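Local structure of SsfX3 (Streptomyces sp. SF2575, 3SKV) at residues A130-L135 and A201-R206; V123-E128 and G147-D152; E117-D122 and T161-R166; P59-H64 and S83-H88; S36-A41 and G55-W60. The protein acts as a salicylyl-acyltransferase of a tetracycline biosynthetic pathway, probably attaching the salicylyl group to a tetracycline intermediate. The protein carries 1 engineered substitution. One frame throughout, in Å; residues are numbered along the deposited sequence.

Contact 1: A130-L135 and A201-R206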
# COMPACT_ATOMS: atom_id res chain seq x y z
N ALA A 130 5.04 -12.12 14.96
CA ALA A 130 5.76 -13.29 15.49
C ALA A 130 7.20 -13.31 15.05
O ALA A 130 8.06 -13.74 15.81
CB ALA A 130 5.07 -14.58 15.05
N ARG A 131 7.47 -12.89 13.80
CA ARG A 131 8.84 -12.89 13.25
C ARG A 131 9.01 -11.89 12.14
O ARG A 131 8.20 -11.84 11.21
CB ARG A 131 9.20 -14.31 12.71
CG ARG A 131 10.70 -14.61 12.50
CD ARG A 131 11.41 -15.00 13.78
NE ARG A 131 10.51 -15.76 14.66
CZ ARG A 131 10.44 -17.09 14.71
NH1 ARG A 131 11.27 -17.82 13.97
NH2 ARG A 131 9.58 -17.69 15.51
N THR A 132 10.11 -11.14 12.21
CA THR A 132 10.55 -10.26 11.13
C THR A 132 11.71 -11.05 10.55
O THR A 132 12.59 -11.47 11.29
CB THR A 132 10.86 -8.84 11.63
OG1 THR A 132 9.69 -8.30 12.25
CG2 THR A 132 11.23 -7.90 10.49
N VAL A 133 11.65 -11.37 9.25
CA VAL A 133 12.62 -12.21 8.54
C VAL A 133 13.41 -11.34 7.57
O VAL A 133 12.81 -10.59 6.80
CB VAL A 133 11.89 -13.38 7.80
CG1 VAL A 133 12.87 -14.38 7.18
CG2 VAL A 133 10.92 -14.11 8.72
N GLU A 134 14.75 -11.47 7.58
CA GLU A 134 15.61 -10.72 6.65
C GLU A 134 15.72 -11.54 5.37
O GLU A 134 16.12 -12.71 5.44
CB GLU A 134 17.00 -10.43 7.24
CG GLU A 134 16.98 -9.53 8.46
CD GLU A 134 18.32 -9.35 9.15
OE1 GLU A 134 18.84 -10.34 9.71
OE2 GLU A 134 18.83 -8.21 9.15
N LEU A 135 15.35 -10.96 4.23
CA LEU A 135 15.37 -11.66 2.95
C LEU A 135 16.70 -11.58 2.18
O LEU A 135 17.39 -10.55 2.22
CB LEU A 135 14.24 -11.13 2.03
CG LEU A 135 12.79 -11.29 2.49
CD1 LEU A 135 11.89 -10.59 1.54
CD2 LEU A 135 12.38 -12.74 2.57
N ALA A 201 9.51 2.69 7.75
CA ALA A 201 8.71 1.80 8.59
C ALA A 201 9.63 0.72 9.21
O ALA A 201 10.64 0.32 8.60
CB ALA A 201 7.58 1.17 7.78
N ALA A 202 9.31 0.32 10.45
CA ALA A 202 10.08 -0.69 11.18
C ALA A 202 10.14 -2.01 10.39
O ALA A 202 11.20 -2.63 10.29
CB ALA A 202 9.47 -0.90 12.55
N SER A 203 9.02 -2.40 9.78
CA SER A 203 8.89 -3.63 8.99
C SER A 203 7.60 -3.55 8.14
O SER A 203 6.81 -2.63 8.38
CB SER A 203 8.88 -4.84 9.93
OG SER A 203 7.83 -4.82 10.87
N PRO A 204 7.32 -4.48 7.17
CA PRO A 204 6.09 -4.32 6.32
C PRO A 204 4.73 -4.19 7.00
O PRO A 204 3.84 -3.55 6.44
CB PRO A 204 6.14 -5.51 5.36
CG PRO A 204 7.57 -5.94 5.36
CD PRO A 204 8.14 -5.61 6.70
N SER A 205 4.54 -4.85 8.17
CA SER A 205 3.27 -4.79 8.88
C SER A 205 3.22 -3.52 9.75
O SER A 205 2.21 -3.26 10.41
CB SER A 205 3.04 -6.05 9.71
OG SER A 205 3.98 -6.13 10.77
N ARG A 206 4.29 -2.70 9.68
CA ARG A 206 4.36 -1.51 10.50
C ARG A 206 4.43 -0.19 9.73
O ARG A 206 4.87 0.82 10.29
CB ARG A 206 5.39 -1.67 11.62
CG ARG A 206 4.92 -2.62 12.74
CD ARG A 206 5.93 -2.82 13.84
NE ARG A 206 6.99 -3.72 13.36
CZ ARG A 206 8.15 -3.94 13.99
NH1 ARG A 206 8.41 -3.33 15.14
NH2 ARG A 206 9.05 -4.76 13.47

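Contact 2: V123-E128 and G147-D152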
# COMPACT_ATOMS: atom_id res chain seq x y z
N VAL A 123 5.91 -11.97 9.68
CA VAL A 123 5.07 -13.14 9.95
C VAL A 123 4.19 -12.75 11.14
O VAL A 123 4.68 -12.53 12.26
CB VAL A 123 5.90 -14.44 10.19
CG1 VAL A 123 4.98 -15.64 10.37
CG2 VAL A 123 6.91 -14.70 9.07
N LEU A 124 2.88 -12.63 10.88
CA LEU A 124 1.90 -12.33 11.92
C LEU A 124 1.13 -13.60 12.22
O LEU A 124 0.81 -14.36 11.30
CB LEU A 124 0.96 -11.21 11.49
CG LEU A 124 1.37 -9.80 11.87
CD1 LEU A 124 2.59 -9.35 11.10
CD2 LEU A 124 0.25 -8.85 11.64
N VAL A 125 0.88 -13.85 13.51
CA VAL A 125 0.13 -15.01 13.97
C VAL A 125 -1.04 -14.46 14.78
O VAL A 125 -0.83 -13.85 15.83
CB VAL A 125 1.02 -16.00 14.77
CG1 VAL A 125 0.18 -17.10 15.42
CG2 VAL A 125 2.10 -16.60 13.88
N ASP A 126 -2.27 -14.66 14.29
CA ASP A 126 -3.50 -14.13 14.90
C ASP A 126 -3.38 -12.60 15.17
O ASP A 126 -3.66 -12.14 16.26
CB ASP A 126 -3.95 -14.93 16.14
CG ASP A 126 -4.30 -16.40 15.89
OD1 ASP A 126 -4.76 -16.73 14.77
OD2 ASP A 126 -4.16 -17.21 16.84
N GLY A 127 -2.91 -11.86 14.17
CA GLY A 127 -2.75 -10.41 14.20
C GLY A 127 -1.59 -9.86 15.01
O GLY A 127 -1.46 -8.64 15.15
N GLU A 128 -0.74 -10.74 15.54
CA GLU A 128 0.39 -10.29 16.33
C GLU A 128 1.67 -10.65 15.64
O GLU A 128 1.77 -11.76 15.11
CB GLU A 128 0.33 -10.89 17.74
CG GLU A 128 -0.64 -10.15 18.64
CD GLU A 128 -0.67 -10.65 20.07
OE1 GLU A 128 0.30 -10.38 20.81
OE2 GLU A 128 -1.67 -11.31 20.44
N GLY A 147 9.33 -22.35 15.24
CA GLY A 147 8.88 -21.88 16.54
C GLY A 147 7.69 -20.96 16.53
O GLY A 147 7.72 -19.93 17.19
N LEU A 148 6.67 -21.31 15.75
CA LEU A 148 5.40 -20.60 15.71
C LEU A 148 4.51 -21.33 16.72
O LEU A 148 4.78 -22.50 16.99
CB LEU A 148 4.74 -20.65 14.31
CG LEU A 148 5.40 -19.87 13.20
CD1 LEU A 148 4.68 -20.08 11.90
CD2 LEU A 148 5.44 -18.40 13.52
N PRO A 149 3.46 -20.68 17.28
CA PRO A 149 2.58 -21.39 18.22
C PRO A 149 1.98 -22.66 17.65
O PRO A 149 1.71 -22.74 16.46
CB PRO A 149 1.46 -20.37 18.51
CG PRO A 149 2.07 -19.05 18.19
CD PRO A 149 3.00 -19.29 17.06
N ALA A 150 1.79 -23.67 18.51
CA ALA A 150 1.15 -24.91 18.10
C ALA A 150 -0.36 -24.66 18.07
O ALA A 150 -0.85 -23.71 18.70
CB ALA A 150 1.49 -26.01 19.10
N GLY A 151 -1.08 -25.48 17.32
CA GLY A 151 -2.52 -25.32 17.24
C GLY A 151 -2.96 -24.47 16.08
O GLY A 151 -2.14 -23.75 15.49
N ASP A 152 -4.26 -24.55 15.75
CA ASP A 152 -4.84 -23.78 14.66
C ASP A 152 -4.68 -22.28 14.90
O ASP A 152 -4.90 -21.79 16.01
CB ASP A 152 -6.31 -24.16 14.40
CG ASP A 152 -6.85 -23.67 13.05
OD1 ASP A 152 -6.09 -23.75 12.03
OD2 ASP A 152 -8.04 -23.26 12.99
O HOH W 1 -6.51 -19.31 16.95

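Contact 3: E117-D122 and T161-R166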
# COMPACT_ATOMS: atom_id res chain seq x y z
N GLU A 117 18.48 -0.07 2.73
CA GLU A 117 17.07 -0.50 2.76
C GLU A 117 16.91 -2.04 3.03
O GLU A 117 16.82 -2.81 2.06
CB GLU A 117 16.28 -0.01 1.53
CG GLU A 117 17.00 -0.14 0.18
CD GLU A 117 16.24 0.25 -1.08
OE1 GLU A 117 14.99 0.36 -1.04
OE2 GLU A 117 16.90 0.42 -2.13
N PRO A 118 16.88 -2.49 4.32
CA PRO A 118 16.76 -3.94 4.60
C PRO A 118 15.48 -4.61 4.09
O PRO A 118 14.37 -4.09 4.28
CB PRO A 118 16.86 -4.02 6.13
CG PRO A 118 16.45 -2.66 6.61
CD PRO A 118 16.99 -1.71 5.57
N ALA A 119 15.65 -5.76 3.42
CA ALA A 119 14.55 -6.55 2.85
C ALA A 119 13.90 -7.41 3.94
O ALA A 119 14.45 -8.43 4.35
CB ALA A 119 15.06 -7.41 1.71
N LEU A 120 12.75 -6.94 4.45
CA LEU A 120 12.04 -7.64 5.53
C LEU A 120 10.70 -8.20 5.09
O LEU A 120 10.04 -7.66 4.21
CB LEU A 120 11.88 -6.76 6.79
CG LEU A 120 13.17 -6.14 7.42
CD1 LEU A 120 12.81 -5.07 8.43
CD2 LEU A 120 14.09 -7.22 8.04
N LEU A 121 10.31 -9.30 5.73
CA LEU A 121 9.09 -10.04 5.55
C LEU A 121 8.59 -10.22 6.98
O LEU A 121 9.35 -10.63 7.86
CB LEU A 121 9.44 -11.40 4.88
CG LEU A 121 8.40 -12.54 4.59
CD1 LEU A 121 7.56 -12.95 5.77
CD2 LEU A 121 7.69 -12.38 3.29
N ASP A 122 7.32 -9.87 7.22
CA ASP A 122 6.73 -10.04 8.53
C ASP A 122 5.85 -11.24 8.56
O ASP A 122 5.13 -11.51 7.59
CB ASP A 122 5.95 -8.80 8.96
CG ASP A 122 6.81 -7.65 9.48
OD1 ASP A 122 8.03 -7.86 9.67
OD2 ASP A 122 6.25 -6.55 9.72
N THR A 161 7.97 -4.40 1.09
CA THR A 161 7.43 -3.15 0.59
C THR A 161 8.05 -2.49 -0.64
O THR A 161 7.31 -1.86 -1.41
CB THR A 161 7.19 -2.16 1.75
OG1 THR A 161 8.37 -2.09 2.55
CG2 THR A 161 6.00 -2.54 2.62
N LEU A 162 9.36 -2.58 -0.83
CA LEU A 162 10.00 -1.91 -1.98
C LEU A 162 10.65 -2.90 -2.97
O LEU A 162 11.59 -2.54 -3.70
CB LEU A 162 11.03 -0.89 -1.44
CG LEU A 162 10.48 0.14 -0.44
CD1 LEU A 162 11.56 0.63 0.54
CD2 LEU A 162 9.72 1.26 -1.14
N LEU A 163 10.12 -4.13 -3.01
CA LEU A 163 10.65 -5.23 -3.78
C LEU A 163 9.58 -6.00 -4.52
O LEU A 163 8.45 -6.09 -4.06
CB LEU A 163 11.24 -6.22 -2.75
CG LEU A 163 12.74 -6.29 -2.44
CD1 LEU A 163 13.39 -4.94 -2.25
CD2 LEU A 163 12.95 -7.10 -1.19
N GLN A 164 9.99 -6.68 -5.59
CA GLN A 164 9.14 -7.64 -6.28
C GLN A 164 9.42 -8.98 -5.58
O GLN A 164 10.58 -9.34 -5.39
CB GLN A 164 9.49 -7.73 -7.77
CG GLN A 164 9.14 -6.47 -8.54
CD GLN A 164 9.54 -6.57 -10.00
OE1 GLN A 164 9.50 -7.64 -10.63
NE2 GLN A 164 9.86 -5.44 -10.58
N PHE A 165 8.40 -9.65 -5.12
CA PHE A 165 8.55 -10.92 -4.38
C PHE A 165 7.79 -12.03 -5.10
O PHE A 165 6.60 -11.87 -5.35
CB PHE A 165 8.01 -10.74 -2.95
CG PHE A 165 8.20 -11.93 -2.03
CD1 PHE A 165 9.34 -12.03 -1.23
CD2 PHE A 165 7.21 -12.90 -1.90
CE1 PHE A 165 9.50 -13.10 -0.36
CE2 PHE A 165 7.37 -13.98 -1.04
CZ PHE A 165 8.51 -14.07 -0.25
N ARG A 166 8.47 -13.13 -5.44
CA ARG A 166 7.85 -14.28 -6.14
C ARG A 166 7.97 -15.51 -5.25
O ARG A 166 8.92 -15.60 -4.47
CB ARG A 166 8.53 -14.55 -7.52
CG ARG A 166 8.84 -13.28 -8.29
CD ARG A 166 8.99 -13.43 -9.78
NE ARG A 166 9.44 -12.17 -10.36
CZ ARG A 166 10.69 -11.91 -10.76
NH1 ARG A 166 11.64 -12.83 -10.64
NH2 ARG A 166 11.00 -10.73 -11.29
O HOH W 2 10.35 -4.75 3.51

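Contact 4: P59-H64 and S83-H88. Engineered in segment 83-88: His88 (natural residue Cys).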
# COMPACT_ATOMS: atom_id res chain seq x y z
N PRO A 59 2.68 -11.79 -7.07
CA PRO A 59 1.47 -10.98 -6.82
C PRO A 59 1.70 -9.60 -7.47
O PRO A 59 2.82 -9.07 -7.42
CB PRO A 59 1.38 -10.88 -5.29
CG PRO A 59 2.50 -11.72 -4.75
CD PRO A 59 3.52 -11.85 -5.85
N TRP A 60 0.66 -9.06 -8.14
CA TRP A 60 0.70 -7.74 -8.77
C TRP A 60 -0.36 -6.85 -8.18
O TRP A 60 -1.41 -7.31 -7.77
CB TRP A 60 0.50 -7.84 -10.29
CG TRP A 60 1.70 -8.31 -11.06
CD1 TRP A 60 2.23 -9.57 -11.07
CD2 TRP A 60 2.42 -7.56 -12.04
NE1 TRP A 60 3.29 -9.62 -11.94
CE2 TRP A 60 3.40 -8.42 -12.59
CE3 TRP A 60 2.31 -6.24 -12.54
CZ2 TRP A 60 4.30 -7.99 -13.58
CZ3 TRP A 60 3.20 -5.82 -13.51
CH2 TRP A 60 4.20 -6.68 -14.01
N ARG A 61 -0.08 -5.55 -8.16
CA ARG A 61 -1.03 -4.56 -7.65
C ARG A 61 -1.76 -3.82 -8.79
O ARG A 61 -2.29 -2.75 -8.60
CB ARG A 61 -0.37 -3.64 -6.63
CG ARG A 61 -0.08 -4.36 -5.33
CD ARG A 61 0.33 -3.37 -4.27
NE ARG A 61 1.62 -2.78 -4.60
CZ ARG A 61 1.92 -1.50 -4.48
NH1 ARG A 61 1.03 -0.64 -4.00
NH2 ARG A 61 3.12 -1.06 -4.84
N ALA A 62 -1.83 -4.45 -9.96
CA ALA A 62 -2.53 -4.02 -11.17
C ALA A 62 -2.70 -5.28 -12.06
O ALA A 62 -1.99 -6.25 -11.80
CB ALA A 62 -1.73 -2.96 -11.90
N PRO A 63 -3.63 -5.33 -13.06
CA PRO A 63 -3.77 -6.57 -13.88
C PRO A 63 -2.51 -6.77 -14.72
O PRO A 63 -2.29 -5.97 -15.60
CB PRO A 63 -4.99 -6.28 -14.77
CG PRO A 63 -5.65 -5.11 -14.17
CD PRO A 63 -4.60 -4.30 -13.48
N HIS A 64 -1.68 -7.79 -14.41
CA HIS A 64 -0.38 -8.02 -15.04
C HIS A 64 -0.38 -8.07 -16.56
O HIS A 64 0.57 -7.61 -17.18
CB HIS A 64 0.35 -9.24 -14.43
CG HIS A 64 -0.33 -10.55 -14.70
ND1 HIS A 64 -0.02 -11.30 -15.81
CD2 HIS A 64 -1.31 -11.18 -13.99
CE1 HIS A 64 -0.80 -12.37 -15.75
NE2 HIS A 64 -1.59 -12.34 -14.67
N SER A 83 4.11 -4.22 -1.88
CA SER A 83 3.73 -3.27 -0.85
C SER A 83 2.24 -3.41 -0.46
O SER A 83 1.34 -3.26 -1.30
CB SER A 83 4.04 -1.86 -1.32
OG SER A 83 4.22 -1.02 -0.19
N GLY A 84 2.01 -3.75 0.81
CA GLY A 84 0.67 -3.97 1.36
C GLY A 84 0.10 -5.33 0.98
O GLY A 84 -1.07 -5.62 1.25
N VAL A 85 0.91 -6.17 0.32
CA VAL A 85 0.47 -7.51 -0.09
C VAL A 85 0.73 -8.50 1.04
O VAL A 85 1.82 -8.50 1.66
CB VAL A 85 1.09 -7.99 -1.44
CG1 VAL A 85 0.64 -9.42 -1.80
CG2 VAL A 85 0.77 -7.01 -2.58
N ARG A 86 -0.26 -9.34 1.33
CA ARG A 86 -0.08 -10.39 2.33
C ARG A 86 -0.63 -11.73 1.93
O ARG A 86 -1.55 -11.80 1.13
CB ARG A 86 -0.36 -9.96 3.78
CG ARG A 86 -1.69 -9.39 4.00
CD ARG A 86 -1.72 -7.90 4.11
NE ARG A 86 -3.11 -7.58 4.33
CZ ARG A 86 -3.91 -7.00 3.46
NH1 ARG A 86 -3.41 -6.46 2.36
NH2 ARG A 86 -5.20 -6.88 3.72
N LEU A 87 0.04 -12.79 2.38
CA LEU A 87 -0.38 -14.16 2.14
C LEU A 87 -1.02 -14.70 3.44
O LEU A 87 -0.39 -14.68 4.49
CB LEU A 87 0.81 -15.02 1.66
CG LEU A 87 0.53 -16.54 1.51
CD1 LEU A 87 -0.51 -16.82 0.42
CD2 LEU A 87 1.81 -17.32 1.22
N HIS A 88 -2.29 -15.12 3.37
CA HIS A 88 -3.01 -15.65 4.52
C HIS A 88 -3.26 -17.14 4.35
O HIS A 88 -3.56 -17.60 3.24
CB HIS A 88 -4.38 -14.98 4.68
CG HIS A 88 -4.37 -13.56 5.15
ND1 HIS A 88 -5.43 -13.06 5.86
CD2 HIS A 88 -3.48 -12.57 4.93
CE1 HIS A 88 -5.14 -11.79 6.10
NE2 HIS A 88 -3.99 -11.44 5.54

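Contact 5: S36-A41 and G55-W60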
# COMPACT_ATOMS: atom_id res chain seq x y z
N SER A 36 1.44 -25.70 -3.01
CA SER A 36 1.61 -24.84 -4.18
C SER A 36 1.22 -23.40 -3.83
O SER A 36 0.26 -23.21 -3.09
CB SER A 36 0.75 -25.33 -5.33
OG SER A 36 0.66 -24.32 -6.33
N PRO A 37 1.92 -22.37 -4.37
CA PRO A 37 1.49 -20.97 -4.12
C PRO A 37 0.08 -20.66 -4.66
O PRO A 37 -0.54 -19.69 -4.20
CB PRO A 37 2.56 -20.15 -4.85
CG PRO A 37 3.71 -21.05 -4.99
CD PRO A 37 3.10 -22.39 -5.26
N THR A 38 -0.46 -21.50 -5.55
CA THR A 38 -1.83 -21.37 -6.12
C THR A 38 -2.84 -22.35 -5.46
O THR A 38 -3.93 -22.56 -6.01
CB THR A 38 -1.80 -21.51 -7.66
OG1 THR A 38 -1.30 -22.81 -8.02
CG2 THR A 38 -0.96 -20.42 -8.33
N ASP A 39 -2.47 -22.96 -4.32
CA ASP A 39 -3.37 -23.87 -3.58
C ASP A 39 -4.67 -23.09 -3.23
O ASP A 39 -4.58 -21.94 -2.82
CB ASP A 39 -2.71 -24.36 -2.29
CG ASP A 39 -3.48 -25.45 -1.57
OD1 ASP A 39 -4.55 -25.14 -0.98
OD2 ASP A 39 -3.01 -26.62 -1.57
N PRO A 40 -5.88 -23.70 -3.37
CA PRO A 40 -7.12 -22.96 -3.05
C PRO A 40 -7.26 -22.50 -1.60
O PRO A 40 -8.08 -21.63 -1.34
CB PRO A 40 -8.23 -23.95 -3.46
CG PRO A 40 -7.60 -25.28 -3.38
CD PRO A 40 -6.19 -25.07 -3.85
N ALA A 41 -6.48 -23.06 -0.65
CA ALA A 41 -6.54 -22.65 0.77
C ALA A 41 -5.81 -21.31 0.98
O ALA A 41 -6.06 -20.64 1.98
CB ALA A 41 -5.99 -23.74 1.69
N GLY A 55 6.77 -21.65 -12.89
CA GLY A 55 6.83 -22.20 -11.53
C GLY A 55 6.82 -21.17 -10.42
O GLY A 55 6.77 -21.53 -9.24
N TRP A 56 6.87 -19.89 -10.78
CA TRP A 56 6.89 -18.81 -9.79
C TRP A 56 5.61 -18.02 -9.84
O TRP A 56 5.06 -17.77 -10.91
CB TRP A 56 8.11 -17.89 -10.01
CG TRP A 56 9.41 -18.61 -9.83
CD1 TRP A 56 10.05 -19.38 -10.75
CD2 TRP A 56 10.13 -18.76 -8.60
NE1 TRP A 56 11.18 -19.95 -10.19
CE2 TRP A 56 11.23 -19.61 -8.87
CE3 TRP A 56 9.98 -18.22 -7.32
CZ2 TRP A 56 12.18 -19.92 -7.90
CZ3 TRP A 56 10.92 -18.55 -6.35
CH2 TRP A 56 12.01 -19.39 -6.65
N LEU A 57 5.14 -17.63 -8.68
CA LEU A 57 3.92 -16.88 -8.53
C LEU A 57 4.25 -15.47 -8.06
O LEU A 57 4.80 -15.31 -6.98
CB LEU A 57 2.95 -17.64 -7.57
CG LEU A 57 1.46 -17.24 -7.52
CD1 LEU A 57 1.24 -16.05 -6.62
CD2 LEU A 57 0.90 -16.99 -8.92
N ALA A 58 3.98 -14.48 -8.88
CA ALA A 58 4.21 -13.07 -8.55
C ALA A 58 2.90 -12.31 -8.28
O ALA A 58 2.06 -12.18 -9.17
CB ALA A 58 4.95 -12.39 -9.69
N PRO A 59 2.68 -11.79 -7.07
CA PRO A 59 1.47 -10.98 -6.82
C PRO A 59 1.70 -9.60 -7.47
O PRO A 59 2.82 -9.07 -7.42
CB PRO A 59 1.38 -10.88 -5.29
CG PRO A 59 2.50 -11.72 -4.75
CD PRO A 59 3.52 -11.85 -5.85
N TRP A 60 0.66 -9.06 -8.14
CA TRP A 60 0.70 -7.74 -8.77
C TRP A 60 -0.36 -6.85 -8.18
O TRP A 60 -1.41 -7.31 -7.77
CB TRP A 60 0.50 -7.84 -10.29
CG TRP A 60 1.70 -8.31 -11.06
CD1 TRP A 60 2.23 -9.57 -11.07
CD2 TRP A 60 2.42 -7.56 -12.04
NE1 TRP A 60 3.29 -9.62 -11.94
CE2 TRP A 60 3.40 -8.42 -12.59
CE3 TRP A 60 2.31 -6.24 -12.54
CZ2 TRP A 60 4.30 -7.99 -13.58
CZ3 TRP A 60 3.20 -5.82 -13.51
CH2 TRP A 60 4.20 -6.68 -14.01

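Contact 1: A130-L135 and A201-R206
The guanidinium of Arg206 is the flat group of this contact, and Thr132 OG1 approaches it obliquely, 3.8 Å from Arg206 NH2. Ala202 CB lies over the centre of one guanidinium face, 3.6 Å above the plane. Ser203 OG is gripped side-on by two nitrogens. It accepts from Arg206 NE at 2.8 Å, with the oxygen tilted from the plane, and from Arg206 NH2 at 2.9 Å. Both N-H bonds are bent, at about 140°, as expected when two donors share one acceptor. Ser203 OG sits between its own backbone N and carbonyl carbon (chi1 60°), which holds it beside the arginine. Beside this polar group, the methyl CG2 of Thr132 packs on Ser203 CB at 3.9 Å. The two hydroxyls meet through Asp122: Thr132 OG1 is hydrogen-bonded to its OD1, and Ser203 OG to its OD2. Ser205 OG joins Asp122 OD2 as well. With an alanine at Ser203, Arg206 NE and NH2 would probably be left without their shared acceptor, and Asp122 OD2 would lose one of its partners. The contact joins strand 128-134 of the N-terminal jelly roll to the loop before helix 208-216 of the GDSL/SGNH domain. Its chemistry implies a polar link between domains: the negative charge of Asp122 is probably spread over three hydroxyls, with the arginine cation balancing it from the second shell.

Contact 2: V123-E128 and G147-D152
Val125 and Leu148 have their CA atoms 7.9 Å apart, at the point where a type I' turn from Val125 to Glu128 reverses the chain. Val125 N donates to Glu128 O, and Glu128 N returns a bond to Val125 O. This is a tight two-residue beta hairpin with Asp126 and Gly127 at its tip. The two methyls of Val125 divide the contact between two partners. Its CG2 meets Leu148 CD2 at 3.8 Å, the two chains crossing at a slant. Its CG1, anti to the backbone N (chi1 172°), comes end-on to the proline ring, 3.9 Å from Pro149 CG. The same methyl Leu148 CD2 also reaches back to Val123 CG1, at 4.2 Å, so it touches both valines. At the polar end, a water donates to Asp126 OD2 at 3.2 Å and to Asp152 O at 3.1 Å. It bridges the hairpin tip and the loop where the side chains do not meet directly. Asp126 OD1 is also held by Leu154 N. Asp152 OD2 forms a salt bridge with Arg90. The loop 147-152 carries the chain from strand 141-145, at the edge of the four-stranded sheet, to strand 153-158 of the six-stranded sheet. Leu148 and Pro149 of this loop pack on the end of strand 120-125, which pairs with 128-134 and with 153-158.

Contact 3: E117-D122 and T161-R166
Glu117 begins the contact at its exposed end: its OE1 lies 3.8 Å from Leu162 CD1, the two side chains slanting across each other. Glu117 is poorly ordered, so this touch is probably loose. Ala119 makes a closer one, with its CB 3.6 Å from Leu163 CD2. Leu163 also packs on Ala102 of strand 96-103, so its side chain lies between Ala119 and Ala102. At Leu120 the side chain turns away, but the backbone takes part. Leu120 O accepts from a water at 3.0 Å, and Thr161 N donates to the same water in a weak bond. The water thus links Leu120 to the loop before strand 164-172. Leu121 points its side chain back to the other segment. Its CG is anti to the backbone N (chi1 176°), and its CD2 comes to 4.0 Å from Phe165 CZ. The leucine chain crosses the phenylalanine at about a right angle and meets the ring obliquely. Phe165 in turn packs against the ring of Tyr100, whose plane is nearly parallel to its own, and Leu121 touches Leu157. From end to end, residues 117-121 and 162-165 run 41° apart. Strand 120-125 belongs to the six-stranded sheet and strand 164-172 to the four-stranded one. Apolar side chains facing each other between two antiparallel sheets are what the core of a jelly-roll sandwich consists of, here that of the N-terminal domain.

Contact 4: P59-H64 and S83-H88
Ser83 lies against the guanidinium end of Arg61. Its carbonyl O sits over a face of the group and is only 3.1 Å from Arg61 CD. Arg61 NE is 3.3 Å from Ser83 O, but the angle is too poor for a hydrogen bond. Ser83 CB also rests over a guanidinium face, displaced toward its rim, 3.7 Å from Arg61 NH2. Gly84, with positive phi, makes the bend that follows. Its O accepts from Arg86 NH1 at 2.7 Å, the donor lying nearly on the C=O axis and Gly84 O in the plane of the Arg86 guanidinium. Val85 is the apolar centre. Its CG1, anti to the backbone N (chi1 178°), meets Pro59 CB at 3.9 Å. Its CG2 meets Arg61 CG, also at 3.9 Å, so the valine bridges proline and arginine. Arg86 turns to other partners, a salt bridge to Asp219 and a cation-pi contact with Trp158. The engineered His88 is bound through ND1 to Asp181.

The bend of Arg61 at chi3 (-67°) carries the charged end past Val85. There NE donates to Gln81 O and NH1 to Ser222 O. With a leucine at Arg61, both carbonyls would probably lose this donor, and a gap is likely to open beside Ser83. The chemistry is that of a buried arginine. Its methylenes pack on a valine, and its charge is probably offset by backbone carbonyls, one of them Ser222 O of strand 219-223 in the parallel sheet.

Contact 5: S36-A41 and G55-W60
Pro37 and Thr38, the two middle residues of a type I beta turn, rest on Leu57 of the hairpin strand 56-60. The turn runs from Ser36 to Asp39 and is closed by Asp39 N bonding to Ser36 O at 3.0 Å. An Asx turn follows directly: Asp39 OD1 accepts from Ala41 N at 2.9 Å. That bond is nearly straight (166°) and uses the anti lone pair of the carboxylate oxygen. Across the contact the touching groups are all apolar. Pro37 CB lies 3.7 Å from Leu57 CB, and the same carbon is 4.1 Å from Leu57 CG. The methyl CG2 of Thr38 meets Leu57 CD2 at 3.9 Å, the two side chains slanting past each other. Thr38 OG1 stands between its backbone N and carbonyl carbon (chi1 61°). This turns the hydroxyl to Ser36 OG, 3.0 Å away in a hydrogen bond that either could donate, and leaves the methyl to face the leucine. With CG anti to its backbone N (chi1 -164°), Leu57 reaches Thr38 with its CD2 while its CB meets Pro37. Pro37 O is held by the hydroxyl of Tyr44.

The loop 36-41 connects strand 33-35 of the four-stranded sheet to strand 43-45 of the six-stranded one. Leu57 packs on Leu50 of strand 49-53, its hairpin partner, and its backbone is hydrogen-bonded to that of Leu167. Pro37 touches Leu167 as well, so strand 164-172 lies next to both segments.

From the N terminus, contact 5 comes first, closing the loop from 36-41 to the hairpin strand 56-60. Contact 4 begins on the end of that strand, sharing Pro59 and Trp60, and closes at 83-88. Contact 3 then opens on strand 120-125 and closes at 161-166, tying the two jelly-roll sheets together. Contact 2 is nested inside it and uses the same strand. Contact 1 starts at 130-135, within both loops, and ends beyond them at 201-206. It therefore crosses contacts 2 and 3 and joins the jelly roll to the GDSL domain. Contact 3 also touches contacts 4 and 5, among others where Phe165 O meets Pro59.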